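Putative dehydrogenase (Pseudomonas fluorescens, PDB 6UUG) oxidises methanesulfinate as the monooxygenase component of a two-component, flavin-dependent system of bacterial sulfur assimilation. Local coordinates at residues L70-G80 / W125-N136. Sequence-based numbering, arbitrary orientation. Where two conformers were deposited one is given.
Sequences LALSIPTRYGG and WQPWFEQTARQN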
# COMPACT_ATOMS: atom_id res chain seq x y z
N LEU A 70 -10.97 37.47 -12.95
CA LEU A 70 -11.57 37.68 -11.63
C LEU A 70 -13.09 37.81 -11.70
O LEU A 70 -13.76 37.71 -10.67
CB LEU A 70 -10.98 38.91 -10.95
CG LEU A 70 -9.50 38.84 -10.58
CD1 LEU A 70 -9.09 40.10 -9.81
CD2 LEU A 70 -9.17 37.58 -9.75
N ALA A 71 -13.65 37.98 -12.90
CA ALA A 71 -15.09 38.01 -13.09
C ALA A 71 -15.62 36.71 -13.69
O ALA A 71 -16.75 36.67 -14.17
CB ALA A 71 -15.48 39.21 -13.98
N LEU A 72 -14.81 35.65 -13.65
CA LEU A 72 -15.18 34.41 -14.34
C LEU A 72 -16.50 33.84 -13.81
O LEU A 72 -17.34 33.39 -14.59
CB LEU A 72 -14.05 33.38 -14.19
CG LEU A 72 -14.22 32.03 -14.88
CD1 LEU A 72 -14.43 32.25 -16.38
CD2 LEU A 72 -12.97 31.16 -14.66
N SER A 73 -16.67 33.84 -12.49
CA SER A 73 -17.85 33.23 -11.87
C SER A 73 -19.05 34.17 -11.81
O SER A 73 -20.15 33.71 -11.47
CB SER A 73 -17.52 32.77 -10.45
OG SER A 73 -17.21 33.88 -9.63
N ILE A 74 -18.88 35.44 -12.15
CA ILE A 74 -19.97 36.42 -12.03
C ILE A 74 -20.83 36.34 -13.29
O ILE A 74 -20.28 36.32 -14.40
CB ILE A 74 -19.40 37.82 -11.82
CG1 ILE A 74 -18.68 37.89 -10.47
CG2 ILE A 74 -20.50 38.88 -11.90
CD1 ILE A 74 -17.75 39.09 -10.32
N PRO A 75 -22.16 36.26 -13.17
CA PRO A 75 -23.01 36.13 -14.37
C PRO A 75 -22.85 37.33 -15.29
O PRO A 75 -22.44 38.42 -14.88
CB PRO A 75 -24.43 36.04 -13.80
CG PRO A 75 -24.22 35.44 -12.40
CD PRO A 75 -22.94 36.11 -11.93
N THR A 76 -23.16 37.11 -16.58
CA THR A 76 -22.96 38.18 -17.56
C THR A 76 -23.89 39.36 -17.29
O THR A 76 -23.56 40.50 -17.64
CB THR A 76 -23.16 37.66 -18.99
OG1 THR A 76 -24.47 37.11 -19.13
CG2 THR A 76 -22.12 36.58 -19.32
N ARG A 77 -25.05 39.12 -16.67
CA ARG A 77 -25.96 40.22 -16.39
C ARG A 77 -25.41 41.22 -15.38
O ARG A 77 -25.99 42.30 -15.23
CB ARG A 77 -27.30 39.70 -15.91
CG ARG A 77 -27.25 38.94 -14.62
CD ARG A 77 -28.65 38.57 -14.21
NE ARG A 77 -29.42 39.76 -13.85
CZ ARG A 77 -30.61 39.74 -13.28
NH1 ARG A 77 -31.19 38.58 -12.99
NH2 ARG A 77 -31.23 40.87 -12.99
N TYR A 78 -24.33 40.88 -14.68
CA TYR A 78 -23.67 41.84 -13.79
C TYR A 78 -22.32 42.28 -14.32
O TYR A 78 -21.57 42.94 -13.60
CB TYR A 78 -23.54 41.24 -12.38
CG TYR A 78 -24.84 40.70 -11.85
CD1 TYR A 78 -25.88 41.55 -11.48
CD2 TYR A 78 -25.05 39.32 -11.74
CE1 TYR A 78 -27.07 41.04 -11.00
CE2 TYR A 78 -26.23 38.82 -11.26
CZ TYR A 78 -27.25 39.68 -10.90
OH TYR A 78 -28.42 39.17 -10.42
N GLY A 79 -21.99 41.91 -15.55
CA GLY A 79 -20.73 42.30 -16.14
C GLY A 79 -19.66 41.23 -16.13
O GLY A 79 -18.54 41.50 -16.59
N GLY A 80 -19.96 40.04 -15.63
CA GLY A 80 -18.99 38.96 -15.54
C GLY A 80 -19.00 38.08 -16.77
O GLY A 80 -19.63 38.37 -17.79
N TRP A 125 -25.34 41.50 -2.71
CA TRP A 125 -24.34 40.85 -3.56
C TRP A 125 -24.40 41.32 -5.01
O TRP A 125 -23.37 41.30 -5.69
CB TRP A 125 -24.46 39.32 -3.46
CG TRP A 125 -25.77 38.69 -3.88
CD1 TRP A 125 -26.77 38.26 -3.06
CD2 TRP A 125 -26.19 38.37 -5.22
NE1 TRP A 125 -27.78 37.69 -3.80
CE2 TRP A 125 -27.45 37.76 -5.13
CE3 TRP A 125 -25.61 38.54 -6.48
CZ2 TRP A 125 -28.16 37.32 -6.25
CZ3 TRP A 125 -26.31 38.10 -7.60
CH2 TRP A 125 -27.57 37.50 -7.47
N GLN A 126 -25.56 41.78 -5.50
CA GLN A 126 -25.60 42.26 -6.88
C GLN A 126 -24.70 43.47 -7.09
O GLN A 126 -23.89 43.45 -8.04
CB GLN A 126 -27.05 42.53 -7.32
CG GLN A 126 -27.90 41.26 -7.46
CD GLN A 126 -29.29 41.53 -8.00
OE1 GLN A 126 -29.87 40.71 -8.71
NE2 GLN A 126 -29.85 42.69 -7.66
N PRO A 127 -24.74 44.52 -6.25
CA PRO A 127 -23.74 45.59 -6.40
C PRO A 127 -22.31 45.11 -6.23
O PRO A 127 -21.41 45.57 -6.94
CB PRO A 127 -24.13 46.59 -5.30
CG PRO A 127 -25.54 46.31 -5.01
CD PRO A 127 -25.72 44.84 -5.20
N TRP A 128 -22.07 44.19 -5.29
CA TRP A 128 -20.71 43.67 -5.13
C TRP A 128 -20.23 42.97 -6.39
O TRP A 128 -19.06 43.12 -6.78
CB TRP A 128 -20.65 42.74 -3.92
CG TRP A 128 -20.56 43.48 -2.61
CD1 TRP A 128 -19.96 44.68 -2.39
CD2 TRP A 128 -21.10 43.05 -1.35
NE1 TRP A 128 -20.08 45.04 -1.06
CE2 TRP A 128 -20.78 44.06 -0.41
CE3 TRP A 128 -21.81 41.93 -0.93
CZ2 TRP A 128 -21.16 43.97 0.93
CZ3 TRP A 128 -22.19 41.84 0.39
CH2 TRP A 128 -21.86 42.85 1.31
N PHE A 129 -21.10 42.19 -7.03
CA PHE A 129 -20.75 41.53 -8.29
C PHE A 129 -20.47 42.56 -9.39
O PHE A 129 -19.49 42.44 -10.13
CB PHE A 129 -21.87 40.59 -8.74
CG PHE A 129 -21.82 39.22 -8.12
CD1 PHE A 129 -21.09 38.98 -6.97
CD2 PHE A 129 -22.51 38.16 -8.70
CE1 PHE A 129 -21.05 37.70 -6.40
CE2 PHE A 129 -22.48 36.89 -8.15
CZ PHE A 129 -21.74 36.65 -7.00
N GLU A 130 -21.35 43.55 -9.53
CA GLU A 130 -21.15 44.57 -10.55
C GLU A 130 -19.84 45.32 -10.36
O GLU A 130 -19.08 45.52 -11.31
CB GLU A 130 -22.34 45.53 -10.56
CG GLU A 130 -23.65 44.86 -10.89
CD GLU A 130 -24.85 45.80 -10.72
OE1 GLU A 130 -24.74 46.77 -9.95
OE2 GLU A 130 -25.89 45.55 -11.37
N GLN A 131 -19.54 45.73 -9.12
CA GLN A 131 -18.30 46.48 -8.90
C GLN A 131 -17.07 45.60 -9.10
O GLN A 131 -16.04 46.07 -9.59
CB GLN A 131 -18.29 47.10 -7.51
CG GLN A 131 -19.40 48.10 -7.28
CD GLN A 131 -19.42 48.60 -5.85
OE1 GLN A 131 -18.93 49.69 -5.55
NE2 GLN A 131 -19.98 47.80 -4.95
N THR A 132 -17.15 44.33 -8.70
CA THR A 132 -16.02 43.43 -8.88
C THR A 132 -15.70 43.23 -10.36
O THR A 132 -14.53 43.22 -10.76
CB THR A 132 -16.32 42.08 -8.21
OG1 THR A 132 -16.46 42.27 -6.80
CG2 THR A 132 -15.22 41.07 -8.48
N ALA A 133 -16.74 43.07 -11.19
CA ALA A 133 -16.53 42.87 -12.62
C ALA A 133 -16.02 44.14 -13.29
O ALA A 133 -15.16 44.08 -14.18
CB ALA A 133 -17.83 42.40 -13.27
N ARG A 134 -16.54 45.30 -12.87
CA ARG A 134 -16.15 46.55 -13.51
C ARG A 134 -14.73 46.96 -13.12
O ARG A 134 -13.97 47.45 -13.96
CB ARG A 134 -17.15 47.65 -13.14
CG ARG A 134 -16.77 49.05 -13.58
CD ARG A 134 -17.89 50.03 -13.24
NE ARG A 134 -18.42 49.79 -11.90
CZ ARG A 134 -18.13 50.52 -10.83
NH1 ARG A 134 -17.31 51.56 -10.94
NH2 ARG A 134 -18.65 50.21 -9.66
N GLN A 135 -14.34 46.74 -11.86
CA GLN A 135 -13.07 47.22 -11.35
C GLN A 135 -12.04 46.13 -11.06
O GLN A 135 -10.98 46.43 -10.52
CB GLN A 135 -13.31 48.05 -10.09
CG GLN A 135 -14.40 49.09 -10.24
CD GLN A 135 -14.69 49.82 -8.96
OE1 GLN A 135 -15.85 50.12 -8.65
NE2 GLN A 135 -13.65 50.12 -8.20
N ASN A 136 -12.33 44.87 -11.40
CA ASN A 136 -11.43 43.74 -11.15
C ASN A 136 -10.93 43.72 -9.70
O ASN A 136 -9.74 43.58 -9.44
CB ASN A 136 -10.26 43.71 -12.12
CG ASN A 136 -10.68 43.38 -13.53
OD1 ASN A 136 -11.08 42.25 -13.83
ND2 ASN A 136 -10.59 44.36 -14.42
O HOH W 1 -9.88 40.02 -13.74
O HOH W 2 -20.14 45.63 -14.08
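Tyr-78 lays its ring across the start of segment 125-136 and makes the one direct hydrogen bond between the two segments: its OH donates to Gln-126 OE1 at 2.7 Å, approaching 29° out of the amide's carbonyl plane. With CG anti to its own carbonyl carbon (chi1 -51°), the ring reaches over the extended Gln-126 side chain and crosses it obliquely, Gln-126 CG meeting Tyr-78 CE1. A tyrosine suits the place because its ring also serves as an aromatic surface: the edge of Trp-125 points at its face in an offset edge-to-face pair, planes 78° apart, with Trp-125 CZ3 3.7 Å from Tyr-78 CE2. With only an alanine at Tyr-78, Gln-126 OE1 would probably lose the hydroxyl that donates to it, and a gap is likely to open beside the edge of Trp-125.

Apolar contacts continue along the helix. Ile-74 sets CG1 over one face of the Phe-129 ring, 4.2 Å from its centroid, a CH-pi contact, while Trp-125 CE3 lies against the opposite face. The branched side chain suits this spot, since Ile-74 CG2 meets Phe-129 CB and Ile-74 CD1 runs on to Thr-132 CG2, 3.7 Å away. Both segments belong to the helical N-terminal domain of the acyl-CoA dehydrogenase fold, where the loop between helices 58-67 and 85-96 packs on helix 122-135; helix 100-119 adds Leu-113 against Ile-74.

Small residues let the backbones close in. Ala-71 CB touches Ala-133 CB at 4.0 Å, and Gly-79, whose positive phi favours glycine, brings its O to 3.5 Å from Ala-133 CB.

Polar backbone contacts complete the join: Glu-130 CA directs a nearly straight C-H...O contact at Tyr-78 O, and one water donates to both Tyr-78 O and Glu-130 O. Another accepts from Leu-70 N, near the helix end where Leu-70 CD1 packs against Asn-136 O.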